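Local coordinates for esterase LipW (PDB 3QH4), which probably hydrolyses esters as a serine-type member of the alpha/beta hydrolase fold, at residues 296-299 with 300-304; 265-268 with 269-272. All blocks are in the same frame, centred on the assembly; numbering follows the deposited sequence. Where two conformers were deposited one is given.

Interactions 1 and 2 are both local contacts along single helices, with centres 24 Å apart and nearest atoms about 14 Å apart, so they do not touch. Both helices reach strand 278-283: Thr299 and Leu303 meet Phe283, whereas Leu265 meets Ile282 and Ala268 meets Leu280. Because neighbouring strand residues alternate in direction, this points to opposite faces of the sheet. Each contact is partly buried. Interaction 1 lies at a helix start and mixes an aromatic side chain with hydroxyls, an amide, an arginine and a water. Interaction 2 sits within a helix, where an apolar Tyr-Ala-Leu side faces the sheet while Asp266 and Gln269 lie exposed.

Interaction 1: 296-299 with 300-304; sequences EWTT and SQRLF
Trp297 and Ser300 meet on the buried side of this helix start, where Ser300 OG approaches the indole obliquely at 3.6 Å from Trp297 CE3. With its CG anti to the backbone N (chi1 179°), the indole lies beside the first turn, and Thr299 CB sits 3.3 Å above one ring face, displaced toward the rim. Leu18 and Leu19 of helix 17-20 also touch the indole. Ser300 OG is hydrogen-bonded to Leu294 O and the Gln301 amide, through NE2, to Pro295 O, so two side chains of the first turn hold the chain that leads into it. Glu296 OE1 stays 4.2 Å from Gln301 NE2, and its stronger partner is Arg106, with which it forms a salt bridge.

The solvent side is looser and is bridged by a water. Arg302 bends at chi3 (-75°), which folds its guanidinium back over the preceding turn until Thr298 O lies 4.0 Å above the centre of one face, measured from the plane. The water joins the two threonine hydroxyls and Arg302 NH1: it is 2.8 Å from Thr298 OG1 and 2.9 Å from Thr299 OG1, and it accepts a weak hydrogen bond from Arg302 NH1.

Backbone geometry places the start of the helix. Trp297 occupies the N-cap position, and its O receives the Gln301 N-H at 2.9 Å with an N-H...O angle of 165°; Arg302 N and Leu303 N bond likewise to Thr298 O and Thr299 O. The arrangement is the N-terminal turn of a helix, here 298-315, the last helix of this alpha/beta hydrolase fold.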
loop_
_atom_site.group_PDB
_atom_site.type_symbol
_atom_site.label_atom_id
_atom_site.label_comp_id
_atom_site.label_asym_id
_atom_site.label_seq_id
_atom_site.Cartn_x
_atom_site.Cartn_y
_atom_site.Cartn_z
ATOM N N GLU A 296 -12.942 0.318 -12.414
ATOM C CA GLU A 296 -14.374 -0.006 -12.559
ATOM C C GLU A 296 -14.652 -1.496 -12.834
ATOM O O GLU A 296 -15.795 -1.930 -12.880
ATOM C CB GLU A 296 -15.023 0.839 -13.673
ATOM C CG GLU A 296 -14.519 2.242 -13.810
ATOM C CD GLU A 296 -14.662 3.087 -12.568
ATOM O OE1 GLU A 296 -15.511 2.779 -11.708
ATOM O OE2 GLU A 296 -13.903 4.078 -12.476
ATOM N N TRP A 297 -13.601 -2.270 -13.046
ATOM C CA TRP A 297 -13.756 -3.659 -13.364
ATOM C C TRP A 297 -14.410 -4.375 -12.188
ATOM O O TRP A 297 -14.151 -4.052 -11.048
ATOM C CB TRP A 297 -12.357 -4.219 -13.637
ATOM C CG TRP A 297 -12.236 -5.691 -13.968
ATOM C CD1 TRP A 297 -13.112 -6.462 -14.691
ATOM C CD2 TRP A 297 -11.109 -6.511 -13.689
ATOM N NE1 TRP A 297 -12.624 -7.745 -14.791
ATOM C CE2 TRP A 297 -11.390 -7.796 -14.199
ATOM C CE3 TRP A 297 -9.900 -6.303 -12.981
ATOM C CZ2 TRP A 297 -10.509 -8.874 -14.056
ATOM C CZ3 TRP A 297 -9.024 -7.361 -12.842
ATOM C CH2 TRP A 297 -9.341 -8.651 -13.381
ATOM N N THR A 298 -15.277 -5.337 -12.478
ATOM C CA THR A 298 -15.957 -6.082 -11.400
ATOM C C THR A 298 -14.937 -6.626 -10.374
ATOM O O THR A 298 -15.190 -6.613 -9.184
ATOM C CB THR A 298 -16.831 -7.232 -11.947
ATOM O OG1 THR A 298 -16.124 -7.927 -12.986
ATOM C CG2 THR A 298 -18.115 -6.670 -12.521
ATOM N N THR A 299 -13.786 -7.097 -10.835
ATOM C CA THR A 299 -12.795 -7.647 -9.904
ATOM C C THR A 299 -12.212 -6.588 -8.968
ATOM O O THR A 299 -12.063 -6.834 -7.759
ATOM C CB THR A 299 -11.684 -8.429 -10.658
ATOM O OG1 THR A 299 -12.278 -9.567 -11.292
ATOM C CG2 THR A 299 -10.606 -8.908 -9.709
ATOM N N SER A 300 -11.900 -5.418 -9.532
ATOM C CA SER A 300 -11.452 -4.276 -8.746
ATOM C C SER A 300 -12.523 -3.846 -7.765
ATOM O O SER A 300 -12.236 -3.539 -6.608
ATOM C CB SER A 300 -11.062 -3.109 -9.661
ATOM O OG SER A 300 -10.064 -3.577 -10.582
ATOM N N GLN A 301 -13.775 -3.834 -8.225
ATOM C CA GLN A 301 -14.866 -3.473 -7.321
ATOM C C GLN A 301 -15.043 -4.466 -6.195
ATOM O O GLN A 301 -15.320 -4.067 -5.055
ATOM C CB GLN A 301 -16.175 -3.278 -8.102
ATOM C CG GLN A 301 -16.127 -2.046 -9.025
ATOM C CD GLN A 301 -16.275 -0.727 -8.229
ATOM O OE1 GLN A 301 -17.237 -0.561 -7.460
ATOM N NE2 GLN A 301 -15.327 0.193 -8.407
ATOM N N ARG A 302 -14.891 -5.753 -6.499
ATOM C CA ARG A 302 -14.946 -6.770 -5.437
ATOM C C ARG A 302 -13.817 -6.572 -4.422
ATOM O O ARG A 302 -14.021 -6.786 -3.229
ATOM C CB ARG A 302 -14.912 -8.184 -6.031
ATOM C CG ARG A 302 -16.263 -8.610 -6.650
ATOM C CD ARG A 302 -16.273 -10.133 -6.937
ATOM N NE ARG A 302 -15.476 -10.453 -8.113
ATOM C CZ ARG A 302 -15.977 -10.557 -9.347
ATOM N NH1 ARG A 302 -15.172 -10.821 -10.371
ATOM N NH2 ARG A 302 -17.280 -10.368 -9.559
ATOM N N LEU A 303 -12.625 -6.191 -4.898
ATOM C CA LEU A 303 -11.533 -5.832 -3.978
ATOM C C LEU A 303 -11.957 -4.690 -3.040
ATOM O O LEU A 303 -11.840 -4.825 -1.818
ATOM C CB LEU A 303 -10.242 -5.441 -4.768
ATOM C CG LEU A 303 -9.176 -4.863 -3.804
ATOM C CD1 LEU A 303 -8.521 -5.952 -2.987
ATOM C CD2 LEU A 303 -8.130 -4.070 -4.622
ATOM N N PHE A 304 -12.430 -3.576 -3.612
ATOM C CA PHE A 304 -12.846 -2.412 -2.811
ATOM C C PHE A 304 -13.928 -2.807 -1.788
ATOM O O PHE A 304 -13.901 -2.372 -0.650
ATOM C CB PHE A 304 -13.336 -1.261 -3.690
ATOM C CG PHE A 304 -12.282 -0.700 -4.653
ATOM C CD1 PHE A 304 -10.930 -0.619 -4.299
ATOM C CD2 PHE A 304 -12.669 -0.228 -5.902
ATOM C CE1 PHE A 304 -9.984 -0.095 -5.208
ATOM C CE2 PHE A 304 -11.747 0.297 -6.812
ATOM C CZ PHE A 304 -10.396 0.392 -6.453
HETATM O O HOH W 1 -14.530 -10.271 -13.007
#

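Interaction 2: 265-268 with 269-272; sequences LDYA and QRLL
Tyr267 and Leu271, one helical turn apart, form the main side-chain contact: Leu271 CD1 lies 3.8 Å from Tyr267 CD2 and equally close to CE2, so a single methyl meets one side of the phenol ring at an oblique approach. Tyr267 CG is anti to its backbone N (chi1 -162°), which swings the ring forward along the helix to where the leucine branch can reach it. Near the ring's CD1 atom, Arg270 NH1 comes no closer than 4.3 Å, a loose approach; this NH1 is hydrogen-bonded to Arg241 O, tying the helix to a loop.

The next shell is the backbone that sets this spacing. Leu271 N donates to Tyr267 O at 2.8 Å, and Leu272 N to Ala268 O at 2.9 Å with an N-H...O angle of 173°. Gln269 and Arg270 close the corresponding bonds to Leu265 O and Asp266 O. The side-chain CG atoms of Arg270 and Leu272 lie against the carbonyls of the preceding turn: Arg270 CG is 3.2 Å from Asp266 O, and Leu272 CG 3.3 Å from Ala268 O.

Farther out, Ile252 of strand 250-255 touches both Tyr267 and Ala268, Leu280 of strand 278-283 touches Ala268, and Leu271 reaches Thr250 and Thr278; these contacts show which side of the helix faces the sheet. Asp266 and Gln269, by contrast, are exposed. The arrangement is that of an amphipathic crossover helix, here 261-273, with its small alanine at the sheet surface, between strands 250-255 and 278-283 of a beta-alpha-beta unit in the alpha/beta hydrolase fold.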
loop_
_atom_site.group_PDB
_atom_site.type_symbol
_atom_site.label_atom_id
_atom_site.label_comp_id
_atom_site.label_asym_id
_atom_site.label_seq_id
_atom_site.Cartn_x
_atom_site.Cartn_y
_atom_site.Cartn_z
ATOM N N LEU A 265 1.306 -15.288 0.051
ATOM C CA LEU A 265 0.831 -16.553 0.579
ATOM C C LEU A 265 1.674 -17.044 1.777
ATOM O O LEU A 265 1.115 -17.531 2.759
ATOM C CB LEU A 265 0.799 -17.602 -0.536
ATOM C CG LEU A 265 -0.233 -17.373 -1.632
ATOM C CD1 LEU A 265 -0.003 -18.360 -2.793
ATOM C CD2 LEU A 265 -1.666 -17.535 -1.048
ATOM N N ASP A 266 3.008 -16.960 1.680
ATOM C CA ASP A 266 3.901 -17.364 2.779
ATOM C C ASP A 266 3.570 -16.553 4.045
ATOM O O ASP A 266 3.469 -17.092 5.150
ATOM C CB ASP A 266 5.379 -17.132 2.392
ATOM C CG ASP A 266 5.887 -18.059 1.255
ATOM O OD1 ASP A 266 5.310 -19.133 0.992
ATOM O OD2 ASP A 266 6.921 -17.702 0.625
ATOM N N TYR A 267 3.404 -15.244 3.874
ATOM C CA TYR A 267 3.186 -14.345 5.020
ATOM C C TYR A 267 1.828 -14.644 5.653
ATOM O O TYR A 267 1.704 -14.702 6.878
ATOM C CB TYR A 267 3.238 -12.882 4.566
ATOM C CG TYR A 267 3.449 -11.864 5.684
ATOM C CD1 TYR A 267 4.651 -11.837 6.418
ATOM C CD2 TYR A 267 2.465 -10.950 6.012
ATOM C CE1 TYR A 267 4.849 -10.892 7.453
ATOM C CE2 TYR A 267 2.650 -10.015 7.043
ATOM C CZ TYR A 267 3.857 -9.983 7.735
ATOM O OH TYR A 267 4.037 -9.044 8.735
ATOM N N ALA A 268 0.815 -14.818 4.812
ATOM C CA ALA A 268 -0.518 -15.164 5.324
ATOM C C ALA A 268 -0.490 -16.466 6.145
ATOM O O ALA A 268 -1.080 -16.548 7.242
ATOM C CB ALA A 268 -1.522 -15.260 4.154
ATOM N N GLN A 269 0.224 -17.484 5.652
ATOM C CA GLN A 269 0.230 -18.757 6.371
ATOM C C GLN A 269 0.937 -18.557 7.723
ATOM O O GLN A 269 0.488 -19.078 8.741
ATOM C CB GLN A 269 0.939 -19.829 5.536
ATOM C CG GLN A 269 1.297 -21.066 6.328
ATOM C CD GLN A 269 0.108 -21.936 6.609
ATOM O OE1 GLN A 269 -0.514 -21.859 7.708
ATOM N NE2 GLN A 269 -0.234 -22.781 5.642
ATOM N N ARG A 270 2.004 -17.763 7.729
ATOM C CA ARG A 270 2.723 -17.512 8.978
ATOM C C ARG A 270 1.896 -16.690 9.960
ATOM O O ARG A 270 1.924 -16.963 11.155
ATOM C CB ARG A 270 4.081 -16.874 8.683
ATOM C CG ARG A 270 4.962 -17.843 7.917
ATOM C CD ARG A 270 6.450 -17.573 8.169
ATOM N NE ARG A 270 6.833 -16.200 7.862
ATOM C CZ ARG A 270 7.383 -15.354 8.736
ATOM N NH1 ARG A 270 7.712 -14.143 8.333
ATOM N NH2 ARG A 270 7.631 -15.720 10.000
ATOM N N LEU A 271 1.152 -15.701 9.461
ATOM C CA LEU A 271 0.242 -14.943 10.334
ATOM C C LEU A 271 -0.765 -15.890 10.990
ATOM O O LEU A 271 -0.943 -15.885 12.212
ATOM C CB LEU A 271 -0.495 -13.858 9.553
ATOM C CG LEU A 271 0.329 -12.625 9.128
ATOM C CD1 LEU A 271 -0.521 -11.772 8.159
ATOM C CD2 LEU A 271 0.741 -11.789 10.370
ATOM N N LEU A 272 -1.400 -16.709 10.164
ATOM C CA LEU A 272 -2.363 -17.692 10.662
ATOM C C LEU A 272 -1.722 -18.639 11.681
ATOM O O LEU A 272 -2.309 -18.927 12.739
ATOM C CB LEU A 272 -2.964 -18.453 9.475
ATOM C CG LEU A 272 -3.873 -17.547 8.652
ATOM C CD1 LEU A 272 -4.102 -18.170 7.242
ATOM C CD2 LEU A 272 -5.217 -17.314 9.374
#